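Local structure of AB hydrolase-1 domain-containing protein (4Q34) at residues I242-P251 against W262-W272. The protein is a putative esterase of the alpha/beta hydrolase family, which probably cleaves ester bonds, though its natural substrate is not known. Numbering follows the deposited sequence. Where two conformers were deposited one is given.
Sequences IVIYYGDNLP and WTRRLRLMKIW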
loop_
_atom_site.group_PDB
_atom_site.type_symbol
_atom_site.label_atom_id
_atom_site.label_comp_id
_atom_site.label_asym_id
_atom_site.label_seq_id
_atom_site.Cartn_x
_atom_site.Cartn_y
_atom_site.Cartn_z
ATOM N N ILE A 242 8.777 18.993 -20.348
ATOM C CA ILE A 242 7.503 18.461 -19.934
ATOM C C ILE A 242 6.800 17.821 -21.132
ATOM O O ILE A 242 6.826 18.384 -22.223
ATOM C CB ILE A 242 6.617 19.580 -19.363
ATOM C CG1 ILE A 242 7.268 20.189 -18.120
ATOM C CG2 ILE A 242 5.224 19.076 -19.041
ATOM C CD1 ILE A 242 6.591 21.429 -17.572
ATOM N N VAL A 243 6.252 16.626 -20.908
ATOM C CA VAL A 243 5.387 15.968 -21.907
ATOM C C VAL A 243 4.037 15.641 -21.245
ATOM O O VAL A 243 3.970 15.261 -20.103
ATOM C CB VAL A 243 6.074 14.739 -22.595
ATOM C CG1 VAL A 243 6.307 13.599 -21.597
ATOM C CG2 VAL A 243 5.227 14.204 -23.747
ATOM N N ILE A 244 2.969 15.788 -22.017
ATOM C CA ILE A 244 1.607 15.558 -21.569
ATOM C C ILE A 244 0.939 14.642 -22.587
ATOM O O ILE A 244 1.034 14.924 -23.781
ATOM C CB ILE A 244 0.869 16.891 -21.466
ATOM C CG1 ILE A 244 1.453 17.714 -20.301
ATOM C CG2 ILE A 244 -0.617 16.682 -21.211
ATOM C CD1 ILE A 244 1.164 19.189 -20.427
ATOM N N TYR A 245 0.299 13.556 -22.111
ATOM C CA TYR A 245 -0.398 12.593 -22.978
ATOM C C TYR A 245 -1.896 12.568 -22.698
ATOM O O TYR A 245 -2.317 12.554 -21.541
ATOM C CB TYR A 245 0.150 11.165 -22.811
ATOM C CG TYR A 245 1.614 11.004 -23.077
ATOM C CD1 TYR A 245 2.099 10.842 -24.360
ATOM C CD2 TYR A 245 2.528 11.002 -22.028
ATOM C CE1 TYR A 245 3.463 10.705 -24.619
ATOM C CE2 TYR A 245 3.883 10.826 -22.267
ATOM C CZ TYR A 245 4.347 10.699 -23.567
ATOM O OH TYR A 245 5.703 10.524 -23.777
ATOM N N TYR A 246 -2.709 12.579 -23.757
ATOM C CA TYR A 246 -4.136 12.340 -23.663
ATOM C C TYR A 246 -4.530 11.196 -24.575
ATOM O O TYR A 246 -4.047 11.081 -25.712
ATOM C CB TYR A 246 -4.997 13.602 -24.004
ATOM C CG TYR A 246 -5.005 14.619 -22.894
ATOM C CD1 TYR A 246 -5.934 14.555 -21.874
ATOM C CD2 TYR A 246 -4.055 15.624 -22.846
ATOM C CE1 TYR A 246 -5.901 15.466 -20.815
ATOM C CE2 TYR A 246 -4.014 16.534 -21.784
ATOM C CZ TYR A 246 -4.920 16.447 -20.789
ATOM O OH TYR A 246 -4.870 17.350 -19.743
ATOM N N GLY A 247 -5.452 10.382 -24.095
ATOM C CA GLY A 247 -5.986 9.272 -24.880
ATOM C C GLY A 247 -7.135 9.637 -25.820
ATOM O O GLY A 247 -7.245 10.773 -26.303
ATOM N N ASP A 248 -8.004 8.653 -26.021
ATOM C CA ASP A 248 -8.991 8.669 -27.123
ATOM C C ASP A 248 -10.397 8.807 -26.578
ATOM O O ASP A 248 -10.607 8.931 -25.375
ATOM C CB ASP A 248 -8.825 7.347 -27.881
ATOM C CG ASP A 248 -9.208 7.438 -29.336
ATOM O OD1 ASP A 248 -9.840 8.440 -29.741
ATOM O OD2 ASP A 248 -8.868 6.473 -30.067
ATOM N N ASN A 249 -11.396 8.776 -27.472
ATOM C CA ASN A 249 -12.805 8.963 -27.083
ATOM C C ASN A 249 -13.045 10.262 -26.310
ATOM O O ASN A 249 -13.927 10.347 -25.487
ATOM C CB ASN A 249 -13.339 7.735 -26.349
ATOM C CG ASN A 249 -13.228 6.481 -27.197
ATOM O OD1 ASN A 249 -12.421 5.565 -26.919
ATOM N ND2 ASN A 249 -13.950 6.477 -28.290
ATOM N N LEU A 250 -12.321 11.301 -26.707
ATOM C CA LEU A 250 -12.616 12.640 -26.242
ATOM C C LEU A 250 -13.829 13.115 -27.021
ATOM O O LEU A 250 -13.744 13.227 -28.212
ATOM C CB LEU A 250 -11.406 13.536 -26.512
ATOM C CG LEU A 250 -10.119 13.129 -25.765
ATOM C CD1 LEU A 250 -8.988 14.078 -26.176
ATOM C CD2 LEU A 250 -10.278 13.131 -24.265
ATOM N N PRO A 251 -14.939 13.418 -26.349
ATOM C CA PRO A 251 -16.128 13.738 -27.132
ATOM C C PRO A 251 -16.056 15.149 -27.785
ATOM O O PRO A 251 -15.396 16.038 -27.275
ATOM C CB PRO A 251 -17.255 13.649 -26.098
ATOM C CG PRO A 251 -16.581 13.911 -24.788
ATOM C CD PRO A 251 -15.231 13.310 -24.915
ATOM N N TRP A 262 -12.347 16.301 -20.384
ATOM C CA TRP A 262 -11.062 15.846 -20.925
ATOM C C TRP A 262 -10.773 16.493 -22.277
ATOM O O TRP A 262 -9.664 16.860 -22.576
ATOM C CB TRP A 262 -10.965 14.308 -20.994
ATOM C CG TRP A 262 -11.178 13.676 -19.678
ATOM C CD1 TRP A 262 -12.227 12.873 -19.297
ATOM C CD2 TRP A 262 -10.323 13.797 -18.529
ATOM N NE1 TRP A 262 -12.076 12.491 -17.986
ATOM C CE2 TRP A 262 -10.909 13.032 -17.493
ATOM C CE3 TRP A 262 -9.116 14.473 -18.275
ATOM C CZ2 TRP A 262 -10.358 12.965 -16.210
ATOM C CZ3 TRP A 262 -8.533 14.361 -16.985
ATOM C CH2 TRP A 262 -9.159 13.613 -15.984
ATOM N N THR A 263 -11.784 16.630 -23.119
ATOM C CA THR A 263 -11.611 17.410 -24.333
ATOM C C THR A 263 -11.138 18.823 -24.089
ATOM O O THR A 263 -10.269 19.310 -24.809
ATOM C CB THR A 263 -12.958 17.485 -25.093
ATOM O OG1 THR A 263 -13.460 16.150 -25.221
ATOM C CG2 THR A 263 -12.789 18.090 -26.440
ATOM N N ARG A 264 -11.766 19.497 -23.127
ATOM C CA ARG A 264 -11.373 20.867 -22.751
ATOM C C ARG A 264 -9.936 20.903 -22.246
ATOM O O ARG A 264 -9.199 21.865 -22.539
ATOM C CB ARG A 264 -12.250 21.442 -21.630
ATOM C CG ARG A 264 -13.750 21.281 -21.812
ATOM C CD ARG A 264 -14.485 21.970 -20.663
ATOM N NE ARG A 264 -14.964 23.266 -21.090
ATOM C CZ ARG A 264 -16.204 23.525 -21.484
ATOM N NH1 ARG A 264 -17.147 22.587 -21.464
ATOM N NH2 ARG A 264 -16.507 24.743 -21.888
ATOM N N ARG A 265 -9.540 19.858 -21.517
ATOM C CA ARG A 265 -8.184 19.781 -20.954
ATOM C C ARG A 265 -7.118 19.625 -22.037
ATOM O O ARG A 265 -6.080 20.287 -21.983
ATOM C CB ARG A 265 -8.097 18.683 -19.900
ATOM C CG ARG A 265 -8.733 19.207 -18.624
ATOM C CD ARG A 265 -9.037 18.090 -17.661
ATOM N NE ARG A 265 -9.464 18.690 -16.412
ATOM C CZ ARG A 265 -10.003 18.018 -15.420
ATOM N NH1 ARG A 265 -10.235 16.717 -15.520
ATOM N NH2 ARG A 265 -10.323 18.687 -14.322
ATOM N N LEU A 266 -7.392 18.798 -23.051
ATOM C CA LEU A 266 -6.484 18.675 -24.178
ATOM C C LEU A 266 -6.258 20.043 -24.807
ATOM O O LEU A 266 -5.114 20.460 -24.983
ATOM C CB LEU A 266 -6.993 17.658 -25.205
ATOM C CG LEU A 266 -6.143 17.536 -26.468
ATOM C CD1 LEU A 266 -4.697 17.255 -26.154
ATOM C CD2 LEU A 266 -6.717 16.501 -27.437
ATOM N N ARG A 267 -7.354 20.747 -25.092
ATOM C CA ARG A 267 -7.318 22.066 -25.721
ATOM C C ARG A 267 -6.491 23.029 -24.864
ATOM O O ARG A 267 -5.643 23.753 -25.357
ATOM C CB ARG A 267 -8.759 22.584 -25.899
ATOM C CG ARG A 267 -8.915 23.929 -26.591
ATOM C CD ARG A 267 -10.336 24.496 -26.393
ATOM N NE ARG A 267 -11.354 23.454 -26.340
ATOM C CZ ARG A 267 -12.572 23.620 -25.837
ATOM N NH1 ARG A 267 -12.931 24.785 -25.331
ATOM N NH2 ARG A 267 -13.431 22.617 -25.842
ATOM N N LEU A 268 -6.741 23.006 -23.584
ATOM C CA LEU A 268 -6.084 23.912 -22.647
ATOM C C LEU A 268 -4.606 23.648 -22.531
ATOM O O LEU A 268 -3.826 24.585 -22.504
ATOM C CB LEU A 268 -6.710 23.797 -21.283
ATOM C CG LEU A 268 -6.131 24.700 -20.211
ATOM C CD1 LEU A 268 -6.145 26.150 -20.638
ATOM C CD2 LEU A 268 -6.889 24.468 -18.922
HETATM N N MSE A 269 -4.222 22.379 -22.470
HETATM C CA MSE A 269 -2.793 22.056 -22.336
HETATM C C MSE A 269 -2.007 22.440 -23.585
HETATM O O MSE A 269 -0.834 22.850 -23.499
HETATM C CB MSE A 269 -2.557 20.607 -21.977
HETATM C CG MSE A 269 -3.195 20.121 -20.719
HETATM SE SE MSE A 269 -3.082 21.410 -19.264
HETATM C CE MSE A 269 -1.330 20.968 -18.585
ATOM N N LYS A 270 -2.629 22.348 -24.770
ATOM C CA LYS A 270 -1.961 22.835 -25.967
ATOM C C LYS A 270 -1.712 24.336 -25.918
ATOM O O LYS A 270 -0.670 24.808 -26.365
ATOM C CB LYS A 270 -2.734 22.443 -27.236
ATOM C CG LYS A 270 -2.687 20.934 -27.446
ATOM C CD LYS A 270 -3.008 20.518 -28.858
ATOM C CE LYS A 270 -4.479 20.432 -29.044
ATOM N NZ LYS A 270 -4.755 19.909 -30.414
ATOM N N ILE A 271 -2.648 25.092 -25.344
ATOM C CA ILE A 271 -2.488 26.532 -25.193
ATOM C C ILE A 271 -1.373 26.830 -24.193
ATOM O O ILE A 271 -0.482 27.632 -24.476
ATOM C CB ILE A 271 -3.793 27.193 -24.751
ATOM C CG1 ILE A 271 -4.816 27.082 -25.906
ATOM C CG2 ILE A 271 -3.546 28.638 -24.342
ATOM C CD1 ILE A 271 -6.255 27.421 -25.502
ATOM N N TRP A 272 -1.423 26.138 -23.062
ATOM C CA TRP A 272 -0.396 26.231 -22.007
ATOM C C TRP A 272 1.013 25.930 -22.534
ATOM O O TRP A 272 1.938 26.716 -22.315
ATOM C CB TRP A 272 -0.743 25.247 -20.892
ATOM C CG TRP A 272 0.054 25.356 -19.618
ATOM C CD1 TRP A 272 0.006 26.382 -18.724
ATOM C CD2 TRP A 272 0.910 24.370 -19.048
ATOM N NE1 TRP A 272 0.814 26.100 -17.634
ATOM C CE2 TRP A 272 1.374 24.872 -17.812
ATOM C CE3 TRP A 272 1.343 23.100 -19.461
ATOM C CZ2 TRP A 272 2.235 24.173 -17.016
ATOM C CZ3 TRP A 272 2.220 22.408 -18.663
ATOM C CH2 TRP A 272 2.652 22.938 -17.451
#
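Tyr246, the last residue of strand 242-246, lays one face of its ring over the helix backbone at Leu266, whose CA sits 4.0 Å above the ring plane. The CD1 branch of Leu266 reaches Tyr246 CD2 at 3.7 Å, while CG of Met269, a selenomethionine, meets the ring edge. The ring gives the helix apolar surface; its buried OH, between Arg265 CB and Met269 CG, is satisfied by Pro200 O. Farther back, Ile244 CD1 lies 3.6 Å from Met269 CE, which the bends at chi2 (-41°) and chi3 (-85°) bring round to it; Ile244 CD1 also lies at the edge of the Trp272 indole. Leu250, being branched, sets CD1 against Leu266 CD2 and CD2 against Trp262 CB (3.5 Å). Thr263, short but hydroxylated, donates from OG1 to Pro251 O (2.8 Å), within the carbonyl plane and toward a lone pair. Past CB, Arg265 leads away extended, NH1 over one face of the Trp262 indole and NH2 salt-bridged to Glu225 OE1. Segments 242-246 and 262-272 run nearly antiparallel (157°), as befits the beta-alpha-beta crossover of strand 242-246, helix 257-277 and strand 283-287: apolar side chains seat the helix on the sheet, and one directional bond ties it to the loop.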